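Local coordinates for malonyl CoA-acyl carrier protein transacylase (Clostridium perfringens, PDB 3PTW) that probably transfers the malonyl group from malonyl-CoA to acyl carrier protein, supplying the chain-extending unit for fatty acid synthesis, at residues V32-S36 and I67-M71; V134-P139 and P163-V167. One frame throughout, in Å; residues are numbered along the deposited sequence.

From the N terminus, the chain passes through strand 4-8 before helix 27-40, which carries the first half of contact 1. Thirty residues, many of them in helices 44-49 and 59-79, separate Ser36 from Ile67, and contact 1 closes that loop by packing helix 59-79 back against helix 27-40. Contact 2 opens later: strand 129-135 leads into helix 139-149 and strand 155-162, and strand 165-169 then returns to pair with strand 129-135. The two loops follow in series, neither enclosing the other. Contact 1 is helix packing in the larger alpha/beta part; contact 2 lies in the ferredoxin-like antiparallel sheet, the centres about 34 Å apart on opposite sides of the chain's centre.

Contact 1: residues V32-S36 and I67-M71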
loop_
_atom_site.group_PDB
_atom_site.type_symbol
_atom_site.label_atom_id
_atom_site.label_comp_id
_atom_site.label_asym_id
_atom_site.label_seq_id
_atom_site.Cartn_x
_atom_site.Cartn_y
_atom_site.Cartn_z
ATOM N N VAL A 32 19.126 -7.722 2.269
ATOM C CA VAL A 32 18.212 -6.584 2.311
ATOM C C VAL A 32 17.927 -6.127 3.743
ATOM O O VAL A 32 17.839 -4.919 4.012
ATOM C CB VAL A 32 16.905 -6.856 1.535
ATOM C CG1 VAL A 32 15.839 -5.836 1.904
ATOM C CG2 VAL A 32 17.174 -6.814 0.041
ATOM N N PHE A 33 17.793 -7.088 4.656
ATOM C CA PHE A 33 17.551 -6.780 6.068
ATOM C C PHE A 33 18.762 -6.123 6.700
ATOM O O PHE A 33 18.627 -5.181 7.489
ATOM C CB PHE A 33 17.129 -8.035 6.851
ATOM C CG PHE A 33 15.655 -8.259 6.853
ATOM C CD1 PHE A 33 14.869 -7.789 7.902
ATOM C CD2 PHE A 33 15.034 -8.886 5.773
ATOM C CE1 PHE A 33 13.487 -7.962 7.891
ATOM C CE2 PHE A 33 13.656 -9.067 5.756
ATOM C CZ PHE A 33 12.878 -8.596 6.827
ATOM N N LYS A 34 19.943 -6.627 6.341
ATOM C CA LYS A 34 21.213 -6.052 6.777
ATOM C C LYS A 34 21.306 -4.569 6.388
ATOM O O LYS A 34 21.655 -3.723 7.209
ATOM C CB LYS A 34 22.386 -6.846 6.183
ATOM C CG LYS A 34 23.144 -7.726 7.172
ATOM C CD LYS A 34 22.352 -8.930 7.641
ATOM C CE LYS A 34 23.112 -9.687 8.723
ATOM N NZ LYS A 34 22.189 -10.521 9.545
ATOM N N ARG A 35 20.951 -4.264 5.145
ATOM C CA ARG A 35 21.019 -2.905 4.619
ATOM C C ARG A 35 19.996 -1.969 5.278
ATOM O O ARG A 35 20.256 -0.774 5.456
ATOM C CB ARG A 35 20.811 -2.927 3.105
ATOM C CG ARG A 35 21.989 -3.489 2.315
ATOM C CD ARG A 35 21.572 -3.844 0.891
ATOM N NE ARG A 35 21.075 -2.689 0.135
ATOM C CZ ARG A 35 20.313 -2.758 -0.958
ATOM N NH1 ARG A 35 19.919 -1.637 -1.563
ATOM N NH2 ARG A 35 19.933 -3.931 -1.446
ATOM N N SER A 36 18.832 -2.518 5.627
ATOM C CA SER A 36 17.769 -1.730 6.229
ATOM C C SER A 36 18.184 -1.348 7.637
ATOM O O SER A 36 18.022 -0.192 8.060
ATOM C CB SER A 36 16.449 -2.508 6.243
ATOM O OG SER A 36 15.407 -1.697 6.771
ATOM N N ILE A 67 8.181 -2.169 4.223
ATOM C CA ILE A 67 8.991 -1.803 3.069
ATOM C C ILE A 67 10.205 -2.726 2.912
ATOM O O ILE A 67 10.522 -3.146 1.793
ATOM C CB ILE A 67 9.415 -0.313 3.133
ATOM C CG1 ILE A 67 8.196 0.599 2.911
ATOM C CG2 ILE A 67 10.533 -0.012 2.128
ATOM C CD1 ILE A 67 7.453 0.390 1.598
ATOM N N THR A 68 10.854 -3.034 4.039
ATOM C CA THR A 68 11.995 -3.948 4.090
ATOM C C THR A 68 11.586 -5.362 3.714
ATOM O O THR A 68 12.285 -6.041 2.968
ATOM C CB THR A 68 12.633 -4.009 5.526
ATOM O OG1 THR A 68 13.028 -2.694 5.940
ATOM C CG2 THR A 68 13.851 -4.932 5.539
ATOM N N THR A 69 10.468 -5.801 4.273
ATOM C CA THR A 69 9.927 -7.128 4.021
ATOM C C THR A 69 9.566 -7.307 2.537
ATOM O O THR A 69 9.969 -8.301 1.909
ATOM C CB THR A 69 8.754 -7.403 4.983
ATOM O OG1 THR A 69 9.287 -7.571 6.310
ATOM C CG2 THR A 69 7.964 -8.656 4.585
ATOM N N ASN A 70 8.840 -6.332 1.989
ATOM C CA ASN A 70 8.512 -6.280 0.553
ATOM C C ASN A 70 9.752 -6.383 -0.352
ATOM O O ASN A 70 9.736 -7.086 -1.363
ATOM C CB ASN A 70 7.704 -5.010 0.217
ATOM C CG ASN A 70 6.287 -5.016 0.817
ATOM O OD1 ASN A 70 5.888 -5.968 1.474
ATOM N ND2 ASN A 70 5.525 -3.942 0.584
ATOM N N MET A 71 10.829 -5.702 0.039
ATOM C CA MET A 71 12.057 -5.677 -0.750
ATOM C C MET A 71 12.812 -7.015 -0.676
ATOM O O MET A 71 13.261 -7.542 -1.701
ATOM C CB MET A 71 12.945 -4.519 -0.279
ATOM C CG MET A 71 14.167 -4.228 -1.145
ATOM S SD MET A 71 13.831 -3.761 -2.866
ATOM C CE MET A 71 15.486 -3.318 -3.390
#
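Ser36 and Thr68 make the polar link between these two helices: Ser36 OG donates to Thr68 OG1 at 2.7 Å. With chi1 at -177°, the Ser36 hydroxyl lies trans to the main-chain nitrogen and meets helix 59-79. Thr68 OG1 gives its own hydrogen to the carbonyl of Pro64, one turn back in its helix, and takes one from Ser36 OG, so this buried hydroxyl is satisfied as both donor and acceptor.

The other branch of Thr68 makes a CH-pi contact. Its methyl CG2 sits over the centre of the Phe33 ring, 3.8 Å from the centroid and only 7° off the ring normal, while the same methyl rests 3.6 Å from Ser36 CB. Thr69 OG1 approaches the ring obliquely, near Phe33 CZ at 3.8 Å.

Segments 32-36 and 67-71, on helices 27-40 and 59-79, run nearly antiparallel, at 152°; their axes approach to 9.6 Å. This is plain helix packing in the larger alpha/beta part of the acyltransferase domain. Helix 44-49 borders the contact with Met44 and Cys48, and its Phe49 meets the Phe33 ring.

The apolar packing is carried by Val32 and Met71, whose side chains cross at about a right angle. Val32 CG1 touches Met71 CG at 3.8 Å and also lies 3.7 Å from Thr68 O, with CG2 standing slightly farther from the methionine.

Contact 2: residues V134-P139 and P163-V167; sequences VLRMTP and PGQIV
Val134 N donates to Ile166 O at 2.7 Å, and the return bond, Ile166 N to Val134 O, spans 3.0 Å; together they make an antiparallel hydrogen-bonded pair. Leu135 and Gln165 form the next, non-hydrogen-bonded pair, their side chains side by side with Leu135 CD2 3.8 Å from Gln165 CG.

Beyond them regular strand pairing gives way to loop while the two backbones stay close, Arg136 CA 4.1 Å from Gly164 CA. Gly164, whose positive phi (73°) suits glycine, presents its carbonyl to segment 134-139: Gly164 O accepts from Arg136 N at 3.1 Å and is also met by the CA-H of Leu135.

On the Val134 face, Ile166 reaches along segment 134-139: its CD1 lies 3.5 Å from Met137 O and close to Pro139 N, where helix 139-149 begins behind the N-cap Thr138. Val142 of that helix packs on both Val134 and Ile166, while Gln165, on the other face, touches Phe282 and Lys285 of helix 278-286. In the ferredoxin-like small subdomain of this acyltransferase family, strand 129-135 runs between strands 165-169 and 188-191, the latter joined through backbone bonding of Leu135 with Arg188.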
loop_
_atom_site.group_PDB
_atom_site.type_symbol
_atom_site.label_atom_id
_atom_site.label_comp_id
_atom_site.label_asym_id
_atom_site.label_seq_id
_atom_site.Cartn_x
_atom_site.Cartn_y
_atom_site.Cartn_z
ATOM N N VAL A 134 -16.846 1.207 4.332
ATOM C CA VAL A 134 -18.187 1.402 3.763
ATOM C C VAL A 134 -18.456 0.271 2.762
ATOM O O VAL A 134 -17.717 0.108 1.797
ATOM C CB VAL A 134 -18.334 2.787 3.086
ATOM C CG1 VAL A 134 -19.707 2.941 2.422
ATOM C CG2 VAL A 134 -18.119 3.913 4.096
ATOM N N LEU A 135 -19.507 -0.504 3.012
ATOM C CA LEU A 135 -19.811 -1.672 2.195
ATOM C C LEU A 135 -21.069 -1.482 1.358
ATOM O O LEU A 135 -22.000 -0.807 1.785
ATOM C CB LEU A 135 -19.949 -2.920 3.073
ATOM C CG LEU A 135 -18.754 -3.386 3.913
ATOM C CD1 LEU A 135 -19.081 -4.714 4.572
ATOM C CD2 LEU A 135 -17.520 -3.532 3.058
ATOM N N ARG A 136 -21.069 -2.073 0.163
ATOM C CA ARG A 136 -22.254 -2.150 -0.712
ATOM C C ARG A 136 -22.781 -0.775 -1.154
ATOM O O ARG A 136 -24.005 -0.564 -1.260
ATOM C CB ARG A 136 -23.381 -2.914 -0.013
ATOM C CG ARG A 136 -24.040 -3.993 -0.858
ATOM C CD ARG A 136 -23.811 -5.394 -0.282
ATOM N NE ARG A 136 -23.794 -5.430 1.188
ATOM C CZ ARG A 136 -24.825 -5.128 1.978
ATOM N NH1 ARG A 136 -24.690 -5.205 3.297
ATOM N NH2 ARG A 136 -25.985 -4.736 1.461
ATOM N N MET A 137 -21.859 0.154 -1.391
ATOM C CA MET A 137 -22.207 1.472 -1.883
ATOM C C MET A 137 -21.277 1.799 -3.034
ATOM O O MET A 137 -20.075 1.544 -2.952
ATOM C CB MET A 137 -22.010 2.538 -0.802
ATOM C CG MET A 137 -22.579 2.227 0.574
ATOM S SD MET A 137 -24.048 3.175 0.953
ATOM C CE MET A 137 -23.460 4.848 0.762
ATOM N N THR A 138 -21.827 2.394 -4.091
ATOM C CA THR A 138 -21.010 2.924 -5.184
ATOM C C THR A 138 -20.345 4.216 -4.709
ATOM O O THR A 138 -20.785 4.807 -3.707
ATOM C CB THR A 138 -21.854 3.207 -6.448
ATOM O OG1 THR A 138 -22.861 4.186 -6.148
ATOM C CG2 THR A 138 -22.519 1.909 -6.971
ATOM N N PRO A 139 -19.278 4.661 -5.410
ATOM C CA PRO A 139 -18.683 5.958 -5.077
ATOM C C PRO A 139 -19.716 7.084 -5.071
ATOM O O PRO A 139 -19.682 7.953 -4.197
ATOM C CB PRO A 139 -17.674 6.178 -6.211
ATOM C CG PRO A 139 -17.295 4.787 -6.641
ATOM C CD PRO A 139 -18.523 3.953 -6.471
ATOM N N PRO A 163 -15.327 -2.967 -5.880
ATOM C CA PRO A 163 -16.783 -2.680 -5.921
ATOM C C PRO A 163 -17.444 -2.999 -4.578
ATOM O O PRO A 163 -17.305 -4.114 -4.071
ATOM C CB PRO A 163 -17.322 -3.645 -6.993
ATOM C CG PRO A 163 -16.115 -4.145 -7.739
ATOM C CD PRO A 163 -14.960 -4.082 -6.774
ATOM N N GLY A 164 -18.150 -2.043 -3.996
ATOM C CA GLY A 164 -18.687 -2.259 -2.645
ATOM C C GLY A 164 -17.682 -2.237 -1.487
ATOM O O GLY A 164 -18.020 -2.611 -0.354
ATOM N N GLN A 165 -16.452 -1.796 -1.746
ATOM C CA GLN A 165 -15.464 -1.633 -0.657
ATOM C C GLN A 165 -14.733 -0.289 -0.704
ATOM O O GLN A 165 -13.754 -0.102 -1.441
ATOM C CB GLN A 165 -14.508 -2.824 -0.585
ATOM C CG GLN A 165 -15.135 -4.031 0.112
ATOM C CD GLN A 165 -14.137 -5.118 0.416
ATOM O OE1 GLN A 165 -13.892 -5.445 1.581
ATOM N NE2 GLN A 165 -13.543 -5.685 -0.627
ATOM N N ILE A 166 -15.263 0.651 0.082
ATOM C CA ILE A 166 -14.761 2.016 0.171
ATOM C C ILE A 166 -14.329 2.278 1.618
ATOM O O ILE A 166 -14.818 1.615 2.528
ATOM C CB ILE A 166 -15.841 3.015 -0.285
ATOM C CG1 ILE A 166 -16.045 2.883 -1.805
ATOM C CG2 ILE A 166 -15.488 4.472 0.099
ATOM C CD1 ILE A 166 -17.299 3.525 -2.326
ATOM N N VAL A 167 -13.383 3.194 1.820
ATOM C CA VAL A 167 -13.119 3.704 3.167
ATOM C C VAL A 167 -13.292 5.217 3.185
ATOM O O VAL A 167 -12.824 5.916 2.289
ATOM C CB VAL A 167 -11.721 3.298 3.713
ATOM C CG1 VAL A 167 -11.551 3.753 5.166
ATOM C CG2 VAL A 167 -11.475 1.764 3.583
HETATM O O HOH W 1 -18.284 0.398 -4.358
#